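Local coordinates for Oxidored_FMN domain-containing protein ([Pseudomonas] geniculata N1, PDB 6L6J) that acts as the 6-hydroxypseudooxynicotine amine oxidase HisD, an oxidoreductase that carries FMN, an iron-sulfur cluster and ADP, at residues G448-Q451 with N455-M458; P4-L9 with G336-I341. All blocks are in the same frame, centred on the assembly; numbering follows the deposited sequence.

Interaction 1 (G448-Q451 with N455-M458)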
loop_
_atom_site.group_PDB
_atom_site.type_symbol
_atom_site.label_atom_id
_atom_site.label_comp_id
_atom_site.label_asym_id
_atom_site.label_seq_id
_atom_site.Cartn_x
_atom_site.Cartn_y
_atom_site.Cartn_z
ATOM N N GLY A 448 11.783 -19.273 -4.018
ATOM C CA GLY A 448 11.217 -20.462 -3.360
ATOM C C GLY A 448 10.226 -21.201 -4.241
ATOM O O GLY A 448 10.172 -22.433 -4.169
ATOM N N GLN A 449 9.469 -20.474 -5.055
ATOM C CA GLN A 449 8.531 -21.049 -6.049
ATOM C C GLN A 449 9.299 -21.596 -7.254
ATOM O O GLN A 449 8.918 -22.672 -7.738
ATOM C CB GLN A 449 7.533 -19.984 -6.482
ATOM C CG GLN A 449 6.600 -19.578 -5.354
ATOM C CD GLN A 449 5.709 -20.724 -4.991
ATOM O OE1 GLN A 449 5.157 -21.377 -5.874
ATOM N NE2 GLN A 449 5.582 -20.985 -3.700
ATOM N N LEU A 450 10.316 -20.874 -7.730
ATOM C CA LEU A 450 11.056 -21.222 -8.980
ATOM C C LEU A 450 11.836 -22.529 -8.807
ATOM O O LEU A 450 11.733 -23.392 -9.687
ATOM C CB LEU A 450 11.995 -20.075 -9.382
ATOM C CG LEU A 450 11.360 -18.994 -10.257
ATOM C CD1 LEU A 450 12.227 -17.751 -10.316
ATOM C CD2 LEU A 450 11.094 -19.501 -11.662
ATOM N N GLN A 451 12.559 -22.678 -7.700
ATOM C CA GLN A 451 13.616 -23.718 -7.527
ATOM C C GLN A 451 13.018 -25.118 -7.307
ATOM O O GLN A 451 13.822 -26.068 -7.275
ATOM C CB GLN A 451 14.559 -23.312 -6.388
ATOM C CG GLN A 451 13.898 -23.287 -5.016
ATOM C CD GLN A 451 14.784 -22.649 -3.980
ATOM O OE1 GLN A 451 15.898 -22.205 -4.280
ATOM N NE2 GLN A 451 14.282 -22.592 -2.757
ATOM N N ASN A 455 10.964 -27.511 -14.874
ATOM C CA ASN A 455 11.092 -26.767 -16.157
ATOM C C ASN A 455 11.949 -25.501 -15.994
ATOM O O ASN A 455 12.178 -24.858 -17.016
ATOM C CB ASN A 455 9.729 -26.431 -16.770
ATOM C CG ASN A 455 8.745 -25.777 -15.826
ATOM O OD1 ASN A 455 8.721 -26.089 -14.643
ATOM N ND2 ASN A 455 7.896 -24.909 -16.361
ATOM N N VAL A 456 12.420 -25.176 -14.784
ATOM C CA VAL A 456 13.291 -23.995 -14.500
ATOM C C VAL A 456 14.722 -24.459 -14.176
ATOM O O VAL A 456 14.881 -25.379 -13.350
ATOM C CB VAL A 456 12.737 -23.121 -13.355
ATOM C CG1 VAL A 456 13.717 -22.026 -12.944
ATOM C CG2 VAL A 456 11.387 -22.512 -13.716
ATOM N N SER A 457 15.717 -23.798 -14.783
ATOM C CA SER A 457 17.164 -23.905 -14.471
ATOM C C SER A 457 17.654 -22.544 -13.974
ATOM O O SER A 457 17.393 -21.529 -14.657
ATOM C CB SER A 457 17.947 -24.378 -15.671
ATOM O OG SER A 457 17.360 -25.565 -16.189
ATOM N N MET A 458 18.318 -22.528 -12.823
ATOM C CA MET A 458 18.767 -21.291 -12.138
ATOM C C MET A 458 20.297 -21.294 -12.069
ATOM O O MET A 458 20.836 -22.193 -11.437
ATOM C CB MET A 458 18.141 -21.223 -10.741
ATOM C CG MET A 458 16.626 -21.401 -10.777
ATOM S SD MET A 458 15.789 -20.957 -9.237
ATOM C CE MET A 458 16.000 -19.182 -9.204
#
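Leu450, on helix 441-450, meets Val456 and Met458 of the strand that follows it in the chain. Three residues link the two segments, and the closest CA pair, Leu450 and Val456, is 6.6 Å apart. No hydrogen bond crosses; the contact is apolar, and the rotations of Val456 and Met458 help set it.

The branch tip of Leu450 goes to Val456. Its CD2 lies 3.7 Å from Val456 CG2 and 3.9 Å from Val456 CG1, so one leucine methyl faces both methyls of the valine, and the two side chains cross at about a right angle. Val456 has CG1 anti to the backbone N (chi1 172°) and CG2 beside that nitrogen, a rotation that turns both methyls to the leucine. Its CB also lies 3.8 Å from the carbonyl O of Leu450, bringing the valine against the helix backbone as well.

Met458, two residues on and facing the same way, covers the base of the leucine. Its SD is 3.9 Å from Leu450 CB and equally far from the CB of Gln451, spanning two successive residues. The chain is extended as far as SD and then bends (chi3 69°), which carries CE to 4.1 Å from Leu450 CB, near CD1 too. Gln451 contributes just its CB; the rest of its side chain leads away from the strand.

This is the helix-to-strand return of a beta-alpha-beta crossover in the Rossmann-like domain. Strand 456-459 is an outermost strand of the five-stranded parallel sheet, hydrogen-bonded through Ser457 to Val414 and Ile416 of strand 413-417. Helix 398-410 packs beside both partners, touching Leu450 through Leu401 and Ala404 and Val456 through Ala408.

Interaction 2 (P4-L9 with G336-I341); sequences PRYDIL and GLQDDI
Tyr6 and Gln338 bring the N-terminal 3-10 segment against the 3-10 turn 338-340, which follows a Schellman motif closing helix 329-334, with Gly336 as its C-prime residue, in the TIM-barrel part of the protein. The amide of Gln338 approaches the edge of the tyrosine ring: NE2 lies near the ring plane, 3.2 Å from CE2 of Tyr6, while the amide and ring planes stand 89° apart. Gln338 CG sits between its own backbone N and carbonyl carbon (chi1 56°), and a bend at the next bond leads the amide to this edge. No hydrogen bond crosses, although Gln338 NE2 has a weak one to Asp3.

Arg5 covers a face of the same ring, its CG 3.4 Å above the plane and over the centre. Its guanidinium stands almost perpendicular to the Gln338 amide, with NH1 4.0 Å from NE2, so the two nitrogen-bearing groups merely adjoin. On the barrel side Tyr6 packs on Pro302, Val306 and Ile333, and its hydroxyl is hydrogen-bonded to Asp303 OD1. That hydroxyl also accepts from Arg5: NH1 to OH is 3.0 Å, with an N-H...O angle of 139°.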
loop_
_atom_site.group_PDB
_atom_site.type_symbol
_atom_site.label_atom_id
_atom_site.label_comp_id
_atom_site.label_asym_id
_atom_site.label_seq_id
_atom_site.Cartn_x
_atom_site.Cartn_y
_atom_site.Cartn_z
ATOM N N PRO A 4 -4.028 -29.258 10.973
ATOM C CA PRO A 4 -5.181 -28.978 11.835
ATOM C C PRO A 4 -4.965 -27.857 12.863
ATOM O O PRO A 4 -5.946 -27.467 13.469
ATOM C CB PRO A 4 -5.449 -30.294 12.593
ATOM C CG PRO A 4 -4.659 -31.333 11.844
ATOM C CD PRO A 4 -3.473 -30.596 11.246
ATOM N N ARG A 5 -3.732 -27.355 13.018
ATOM C CA ARG A 5 -3.441 -26.158 13.867
ATOM C C ARG A 5 -4.215 -24.942 13.314
ATOM O O ARG A 5 -4.515 -24.024 14.098
ATOM C CB ARG A 5 -1.924 -25.917 14.015
ATOM C CG ARG A 5 -1.195 -25.400 12.778
ATOM C CD ARG A 5 0.326 -25.455 12.893
ATOM N NE ARG A 5 0.926 -26.671 12.330
ATOM C CZ ARG A 5 1.888 -26.720 11.400
ATOM N NH1 ARG A 5 2.406 -25.625 10.877
ATOM N NH2 ARG A 5 2.342 -27.882 10.976
ATOM N N TYR A 6 -4.594 -24.959 12.030
ATOM C CA TYR A 6 -5.312 -23.839 11.373
ATOM C C TYR A 6 -6.818 -24.096 11.314
ATOM O O TYR A 6 -7.521 -23.169 10.841
ATOM C CB TYR A 6 -4.702 -23.543 10.003
ATOM C CG TYR A 6 -3.211 -23.379 10.089
ATOM C CD1 TYR A 6 -2.647 -22.414 10.896
ATOM C CD2 TYR A 6 -2.363 -24.210 9.382
ATOM C CE1 TYR A 6 -1.268 -22.290 11.009
ATOM C CE2 TYR A 6 -0.984 -24.091 9.467
ATOM C CZ TYR A 6 -0.430 -23.137 10.299
ATOM O OH TYR A 6 0.935 -23.028 10.382
ATOM N N ASP A 7 -7.298 -25.246 11.794
ATOM C CA ASP A 7 -8.751 -25.577 11.784
ATOM C C ASP A 7 -9.550 -24.366 12.295
ATOM O O ASP A 7 -10.597 -24.048 11.682
ATOM C CB ASP A 7 -9.067 -26.824 12.629
ATOM C CG ASP A 7 -8.733 -28.174 11.995
ATOM O OD1 ASP A 7 -8.271 -28.201 10.849
ATOM O OD2 ASP A 7 -8.913 -29.205 12.677
ATOM N N ILE A 8 -9.069 -23.727 13.369
ATOM C CA ILE A 8 -9.741 -22.596 14.098
ATOM C C ILE A 8 -9.964 -21.383 13.169
ATOM O O ILE A 8 -10.982 -20.650 13.337
ATOM C CB ILE A 8 -8.937 -22.198 15.357
ATOM C CG1 ILE A 8 -9.576 -21.014 16.087
ATOM C CG2 ILE A 8 -7.481 -21.908 15.014
ATOM C CD1 ILE A 8 -9.390 -21.046 17.581
ATOM N N LEU A 9 -9.063 -21.161 12.216
ATOM C CA LEU A 9 -9.175 -20.034 11.252
ATOM C C LEU A 9 -10.374 -20.219 10.305
ATOM O O LEU A 9 -10.790 -19.184 9.734
ATOM C CB LEU A 9 -7.889 -19.955 10.430
ATOM C CG LEU A 9 -6.639 -19.552 11.181
ATOM C CD1 LEU A 9 -5.547 -19.223 10.192
ATOM C CD2 LEU A 9 -6.914 -18.378 12.113
ATOM N N GLY A 336 -3.009 -26.767 2.941
ATOM C CA GLY A 336 -1.687 -27.035 3.546
ATOM C C GLY A 336 -0.545 -26.383 2.769
ATOM O O GLY A 336 0.597 -26.872 2.840
ATOM N N LEU A 337 -0.817 -25.280 2.067
ATOM C CA LEU A 337 0.165 -24.628 1.157
ATOM C C LEU A 337 0.543 -23.220 1.651
ATOM O O LEU A 337 0.861 -22.363 0.795
ATOM C CB LEU A 337 -0.436 -24.616 -0.251
ATOM C CG LEU A 337 -0.660 -26.001 -0.875
ATOM C CD1 LEU A 337 -0.970 -25.897 -2.368
ATOM C CD2 LEU A 337 0.543 -26.907 -0.655
ATOM N N GLN A 338 0.590 -23.024 2.977
ATOM C CA GLN A 338 1.014 -21.773 3.671
ATOM C C GLN A 338 2.449 -21.384 3.279
ATOM O O GLN A 338 2.761 -20.167 3.291
ATOM C CB GLN A 338 0.886 -21.912 5.188
ATOM C CG GLN A 338 1.657 -23.092 5.790
ATOM C CD GLN A 338 0.778 -24.280 6.080
ATOM O OE1 GLN A 338 -0.163 -24.582 5.337
ATOM N NE2 GLN A 338 1.064 -24.949 7.179
ATOM N N ASP A 339 3.291 -22.344 2.912
ATOM C CA ASP A 339 4.664 -22.059 2.402
ATOM C C ASP A 339 4.603 -21.147 1.161
ATOM O O ASP A 339 5.538 -20.341 0.989
ATOM C CB ASP A 339 5.442 -23.337 2.083
ATOM C CG ASP A 339 6.088 -23.968 3.307
ATOM O OD1 ASP A 339 6.901 -23.276 3.950
ATOM O OD2 ASP A 339 5.764 -25.144 3.628
ATOM N N ASP A 340 3.535 -21.266 0.355
ATOM C CA ASP A 340 3.357 -20.569 -0.950
ATOM C C ASP A 340 2.669 -19.208 -0.773
ATOM O O ASP A 340 2.376 -18.580 -1.801
ATOM C CB ASP A 340 2.507 -21.408 -1.919
ATOM C CG ASP A 340 3.063 -22.783 -2.237
ATOM O OD1 ASP A 340 4.289 -22.976 -2.061
ATOM O OD2 ASP A 340 2.260 -23.660 -2.652
ATOM N N ILE A 341 2.363 -18.770 0.451
ATOM C CA ILE A 341 1.751 -17.424 0.632
ATOM C C ILE A 341 2.708 -16.385 0.010
ATOM O O ILE A 341 3.950 -16.466 0.251
ATOM C CB ILE A 341 1.391 -17.121 2.114
ATOM C CG1 ILE A 341 0.211 -17.986 2.587
ATOM C CG2 ILE A 341 1.111 -15.622 2.322
ATOM C CD1 ILE A 341 -0.182 -17.825 4.034
#

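How the interactions relate
The two contacts come in series along the chain, interaction 2 closing before interaction 1 opens, and their centres are 24 Å apart. They are nevertheless joined directly: Gln449 NE2, on the helix of interaction 1, is 2.9 Å from Asp340 OD1 in segment 336-341, a probable hydrogen bond between the Rossmann-like domain and the chain leaving the barrel. Neither residue takes part in its own contact, so residues other than the touching ones make the link. Interaction 1 is the nearer to a ligand: the side chain of Leu450 is about 12 Å from ADP, and that of Met458 about 8 Å from the side chain of ADP-binding Asp418. Interaction 2 lies away from the known sites.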